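Local coordinates for phosphatidylinositol 4,5-bisphosphate-binding protein SLM1 (Saccharomyces cerevisiae, PDB 4A6H), which binds phosphatidylinositol 4,5-bisphosphate through its PH domain, the part described here, and acts as an effector of TORC2 and calcineurin signalling, at residues K79-A84 and G93-F98. Residues are numbered along the deposited sequence; the frame is centred on the assembly and turned at random.
Sequences KFVLHA and GHNWVF. With I4D (D-myo-inositol-4-phosphate), chain G; PO4 (phosphate ion), chain E.
Phe98 lays its CB over one face of the Phe80 ring, 3.8 Å from the ring centroid, in a CH-pi contact offset toward the rim. The two rings lie nearly parallel, with planes 17° apart, but are slid so far that they barely overlap. Phe80 reaches this position with CG between its backbone N and carbonyl carbon (chi1 70°), which brings the end of the ring closer to the neighbouring strand. Leu82 continues the apolar row: its CB meets the edge of the Phe98 ring at CE1 (3.8 Å). Helix 103-116 packs on Phe80 through Met106, Trp109, Phe110 and Leu113, so this face belongs to the core of the PH domain, whose C-terminal helix closes one end of the barrel.

On the other face, Val81 CG1 rests against Asn95 CB, and polar groups take over beyond it. His83 ND1 donates to Asn95 OD1 at 2.7 Å; the acceptor lies in the imidazole plane, whereas the donor stands 34° out of the amide's carbonyl plane. The same amide gives its ND2 to a phosphate ion, probably from the crystallisation liquor, at O4 (2.8 Å). Between the strands, Phe80 pairs with Phe98 and Leu82 with Trp96 through reciprocal backbone bonds, and Gly93 N to Ala84 O (2.7 Å) closes the row toward the turn.

Lys79, at the far end, belongs to an inositol-4-phosphate pocket with Arg15, Lys20 and Lys99. His83 and, in this crystal, the phosphate probably fix the amide's rotation; only the His83 bond is the protein's own. One apolar face and one mixed, valines giving way to His83-Asn95, suit a barrel wall between core and solvent.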
ATOM      1  N   LYS A  79       6.791   7.853 -23.130  1.00 16.19           N
ATOM      2  CA  LYS A  79       6.047   8.913 -22.444  1.00 15.88           C
ATOM      3  C   LYS A  79       4.669   8.463 -21.983  1.00 13.31           C
ATOM      4  O   LYS A  79       4.063   7.571 -22.587  1.00 13.61           O
ATOM      5  CB  LYS A  79       5.893  10.122 -23.373  1.00 16.33           C
ATOM      6  CG  LYS A  79       7.189  10.861 -23.639  1.00 17.64           C
ATOM      7  CD  LYS A  79       7.023  11.924 -24.713  1.00 21.13           C
ATOM      8  CE  LYS A  79       7.405  11.339 -26.061  1.00 32.18           C
ATOM      9  NZ  LYS A  79       7.328  12.315 -27.177  1.00 39.54           N
ATOM     10  N   PHE A  80       4.177   9.080 -20.910  1.00 13.60           N
ATOM     11  CA  PHE A  80       2.799   8.889 -20.479  1.00 14.26           C
ATOM     12  C   PHE A  80       2.223  10.165 -19.890  1.00 14.59           C
ATOM     13  O   PHE A  80       2.962  11.089 -19.538  1.00 14.66           O
ATOM     14  CB  PHE A  80       2.643   7.692 -19.517  1.00 14.71           C
ATOM     15  CG  PHE A  80       3.239   7.907 -18.143  1.00 13.66           C
ATOM     16  CD1 PHE A  80       4.575   7.635 -17.897  1.00 15.81           C
ATOM     17  CD2 PHE A  80       2.446   8.354 -17.093  1.00 15.44           C
ATOM     18  CE1 PHE A  80       5.120   7.824 -16.622  1.00 15.47           C
ATOM     19  CE2 PHE A  80       2.981   8.545 -15.825  1.00 16.50           C
ATOM     20  CZ  PHE A  80       4.321   8.277 -15.595  1.00 15.49           C
ATOM     21  N   VAL A  81       0.897  10.212 -19.797  1.00 13.92           N
ATOM     22  CA  VAL A  81       0.193  11.377 -19.288  1.00 16.25           C
ATOM     23  C   VAL A  81      -0.503  11.067 -17.977  1.00 15.71           C
ATOM     24  O   VAL A  81      -1.214  10.058 -17.853  1.00 15.51           O
ATOM     25  CB  VAL A  81      -0.868  11.853 -20.295  1.00 16.56           C
ATOM     26  CG1 VAL A  81      -1.613  13.061 -19.749  1.00 18.25           C
ATOM     27  CG2 VAL A  81      -0.218  12.142 -21.647  1.00 16.42           C
ATOM     28  N   LEU A  82      -0.286  11.945 -17.004  1.00 15.37           N
ATOM     29  CA  LEU A  82      -0.959  11.910 -15.712  1.00 14.65           C
ATOM     30  C   LEU A  82      -1.959  13.057 -15.694  1.00 17.39           C
ATOM     31  O   LEU A  82      -1.591  14.213 -15.898  1.00 18.12           O
ATOM     32  CB  LEU A  82       0.060  12.045 -14.571  1.00 16.96           C
ATOM     33  CG  LEU A  82      -0.453  11.889 -13.142  1.00 18.76           C
ATOM     34  CD1 LEU A  82      -0.973  10.479 -12.918  1.00 23.78           C
ATOM     35  CD2 LEU A  82       0.665  12.202 -12.166  1.00 26.03           C
ATOM     36  N   HIS A  83      -3.229  12.727 -15.458  1.00 17.08           N
ATOM     37  CA  HIS A  83      -4.325  13.692 -15.505  1.00 17.82           C
ATOM     38  C   HIS A  83      -4.833  14.012 -14.103  1.00 16.81           C
ATOM     39  O   HIS A  83      -4.999  13.108 -13.292  1.00 18.56           O
ATOM     40  CB  HIS A  83      -5.475  13.096 -16.322  1.00 16.43           C
ATOM     41  CG  HIS A  83      -6.695  13.962 -16.387  1.00 22.27           C
ATOM     42  ND1 HIS A  83      -6.798  15.034 -17.247  1.00 25.56           N
ATOM     43  CD2 HIS A  83      -7.877  13.891 -15.729  1.00 26.89           C
ATOM     44  CE1 HIS A  83      -7.984  15.598 -17.104  1.00 31.37           C
ATOM     45  NE2 HIS A  83      -8.660  14.922 -16.192  1.00 26.81           N
ATOM     46  N   ALA A  84      -5.078  15.290 -13.816  1.00 18.96           N
ATOM     47  CA  ALA A  84      -5.622  15.687 -12.515  1.00 19.06           C
ATOM     48  C   ALA A  84      -7.145  15.788 -12.524  1.00 19.52           C
ATOM     49  O   ALA A  84      -7.732  16.472 -13.367  1.00 22.78           O
ATOM     50  CB  ALA A  84      -5.011  17.008 -12.063  1.00 21.94           C
ATOM     51  N   GLY A  93      -8.319  19.000 -14.267  1.00 22.50           N
ATOM     52  CA  GLY A  93      -8.502  18.847 -15.699  1.00 24.20           C
ATOM     53  C   GLY A  93      -7.233  19.032 -16.514  1.00 23.57           C
ATOM     54  O   GLY A  93      -7.245  18.884 -17.744  1.00 27.49           O
ATOM     55  N   HIS A  94      -6.135  19.356 -15.840  1.00 21.20           N
ATOM     56  CA  HIS A  94      -4.863  19.560 -16.525  1.00 22.82           C
ATOM     57  C   HIS A  94      -4.023  18.280 -16.550  1.00 21.30           C
ATOM     58  O   HIS A  94      -4.358  17.279 -15.897  1.00 19.74           O
ATOM     59  CB  HIS A  94      -4.095  20.733 -15.921  1.00 23.27           C
ATOM     60  CG  HIS A  94      -4.603  22.075 -16.356  1.00 30.50           C
ATOM     61  ND1 HIS A  94      -5.852  22.546 -16.014  1.00 38.67           N
ATOM     62  CD2 HIS A  94      -4.025  23.048 -17.098  1.00 37.55           C
ATOM     63  CE1 HIS A  94      -6.026  23.748 -16.534  1.00 34.76           C
ATOM     64  NE2 HIS A  94      -4.931  24.076 -17.197  1.00 40.68           N
ATOM     65  N   ASN A  95      -2.933  18.318 -17.310  1.00 20.73           N
ATOM     66  CA  ASN A  95      -2.216  17.100 -17.669  1.00 20.70           C
ATOM     67  C   ASN A  95      -0.713  17.288 -17.652  1.00 22.84           C
ATOM     68  O   ASN A  95      -0.191  18.245 -18.217  1.00 30.69           O
ATOM     69  CB  ASN A  95      -2.641  16.648 -19.061  1.00 23.47           C
ATOM     70  CG  ASN A  95      -4.122  16.383 -19.151  1.00 21.28           C
ATOM     71  OD1 ASN A  95      -4.592  15.332 -18.735  1.00 21.88           O
ATOM     72  ND2 ASN A  95      -4.870  17.348 -19.679  1.00 25.64           N
ATOM     73  N   TRP A  96      -0.023  16.363 -16.999  1.00 18.00           N
ATOM     74  CA  TRP A  96       1.428  16.380 -16.959  1.00 18.89           C
ATOM     75  C   TRP A  96       2.001  15.216 -17.742  1.00 14.88           C
ATOM     76  O   TRP A  96       1.451  14.112 -17.735  1.00 16.80           O
ATOM     77  CB  TRP A  96       1.916  16.335 -15.520  1.00 18.04           C
ATOM     78  CG  TRP A  96       1.895  17.686 -14.857  1.00 23.89           C
ATOM     79  CD1 TRP A  96       1.401  18.850 -15.382  1.00 26.80           C
ATOM     80  CD2 TRP A  96       2.392  18.013 -13.556  1.00 24.91           C
ATOM     81  NE1 TRP A  96       1.559  19.879 -14.483  1.00 28.76           N
ATOM     82  CE2 TRP A  96       2.163  19.392 -13.354  1.00 26.16           C
ATOM     83  CE3 TRP A  96       2.998  17.274 -12.539  1.00 22.64           C
ATOM     84  CZ2 TRP A  96       2.529  20.048 -12.172  1.00 29.22           C
ATOM     85  CZ3 TRP A  96       3.363  17.934 -11.363  1.00 25.68           C
ATOM     86  CH2 TRP A  96       3.127  19.302 -11.196  1.00 29.63           C
ATOM     87  N   VAL A  97       3.104  15.468 -18.435  1.00 15.82           N
ATOM     88  CA  VAL A  97       3.696  14.462 -19.296  1.00 15.14           C
ATOM     89  C   VAL A  97       5.012  14.009 -18.691  1.00 16.46           C
ATOM     90  O   VAL A  97       5.858  14.844 -18.343  1.00 14.55           O
ATOM     91  CB  VAL A  97       3.920  15.008 -20.714  1.00 18.12           C
ATOM     92  CG1 VAL A  97       4.633  13.972 -21.574  1.00 19.36           C
ATOM     93  CG2 VAL A  97       2.583  15.398 -21.349  1.00 21.54           C
ATOM     94  N   PHE A  98       5.157  12.694 -18.532  1.00 13.30           N
ATOM     95  CA  PHE A  98       6.361  12.089 -18.000  1.00 12.62           C
ATOM     96  C   PHE A  98       7.072  11.267 -19.049  1.00 13.99           C
ATOM     97  O   PHE A  98       6.445  10.678 -19.925  1.00 15.45           O
ATOM     98  CB  PHE A  98       6.029  11.192 -16.804  1.00 13.46           C
ATOM     99  CG  PHE A  98       5.565  11.950 -15.592  1.00 14.13           C
ATOM    100  CD1 PHE A  98       4.225  12.234 -15.418  1.00 15.53           C
ATOM    101  CD2 PHE A  98       6.469  12.385 -14.629  1.00 17.07           C
ATOM    102  CE1 PHE A  98       3.791  12.933 -14.304  1.00 16.07           C
ATOM    103  CE2 PHE A  98       6.036  13.082 -13.515  1.00 16.33           C
ATOM    104  CZ  PHE A  98       4.699  13.355 -13.350  1.00 17.09           C
TER
HETATM  105  O5  I4D G1584       7.724  16.856 -25.583  1.00 71.01           O
HETATM  106  C5  I4D G1584       9.124  16.577 -26.142  1.00 50.47           C
HETATM  107  C6  I4D G1584       9.365  15.034 -26.328  1.00 44.10           C
HETATM  108  O6  I4D G1584       8.321  14.303 -26.896  1.00 61.40           O
HETATM  109  C4  I4D G1584      10.221  17.773 -26.063  1.00 69.29           C
HETATM  110  O4  I4D G1584       9.836  19.155 -26.104  1.00 81.76           O
HETATM  111  P4  I4D G1584       9.717  20.157 -24.952  1.00 83.82           P
HETATM  112  O43 I4D G1584      10.520  19.812 -23.754  1.00 64.40           O
HETATM  113  O42 I4D G1584       8.327  20.317 -24.534  1.00 82.85           O
HETATM  114  O41 I4D G1584      10.118  21.462 -25.492  1.00 79.49           O
HETATM  115  C3  I4D G1584      11.449  17.397 -26.814  1.00 66.16           C
HETATM  116  O3  I4D G1584      12.518  18.191 -26.344  1.00 69.21           O
HETATM  117  C2  I4D G1584      11.787  15.910 -26.649  1.00 66.03           C
HETATM  118  O2  I4D G1584      12.898  15.595 -25.845  1.00 70.41           O
HETATM  119  C1  I4D G1584      10.773  14.701 -26.755  1.00 45.98           C
HETATM  120  O1  I4D G1584      11.297  13.340 -26.728  1.00 46.00           O
HETATM  121  P   PO4 E1582      -2.864  21.129 -19.995  1.00 53.25           P
HETATM  122  O1  PO4 E1582      -1.864  20.859 -21.093  1.00 54.93           O
HETATM  123  O2  PO4 E1582      -2.127  21.354 -18.696  1.00 61.49           O
HETATM  124  O3  PO4 E1582      -3.669  22.358 -20.348  1.00 59.98           O
HETATM  125  O4  PO4 E1582      -3.798  19.955 -19.847  1.00 47.66           O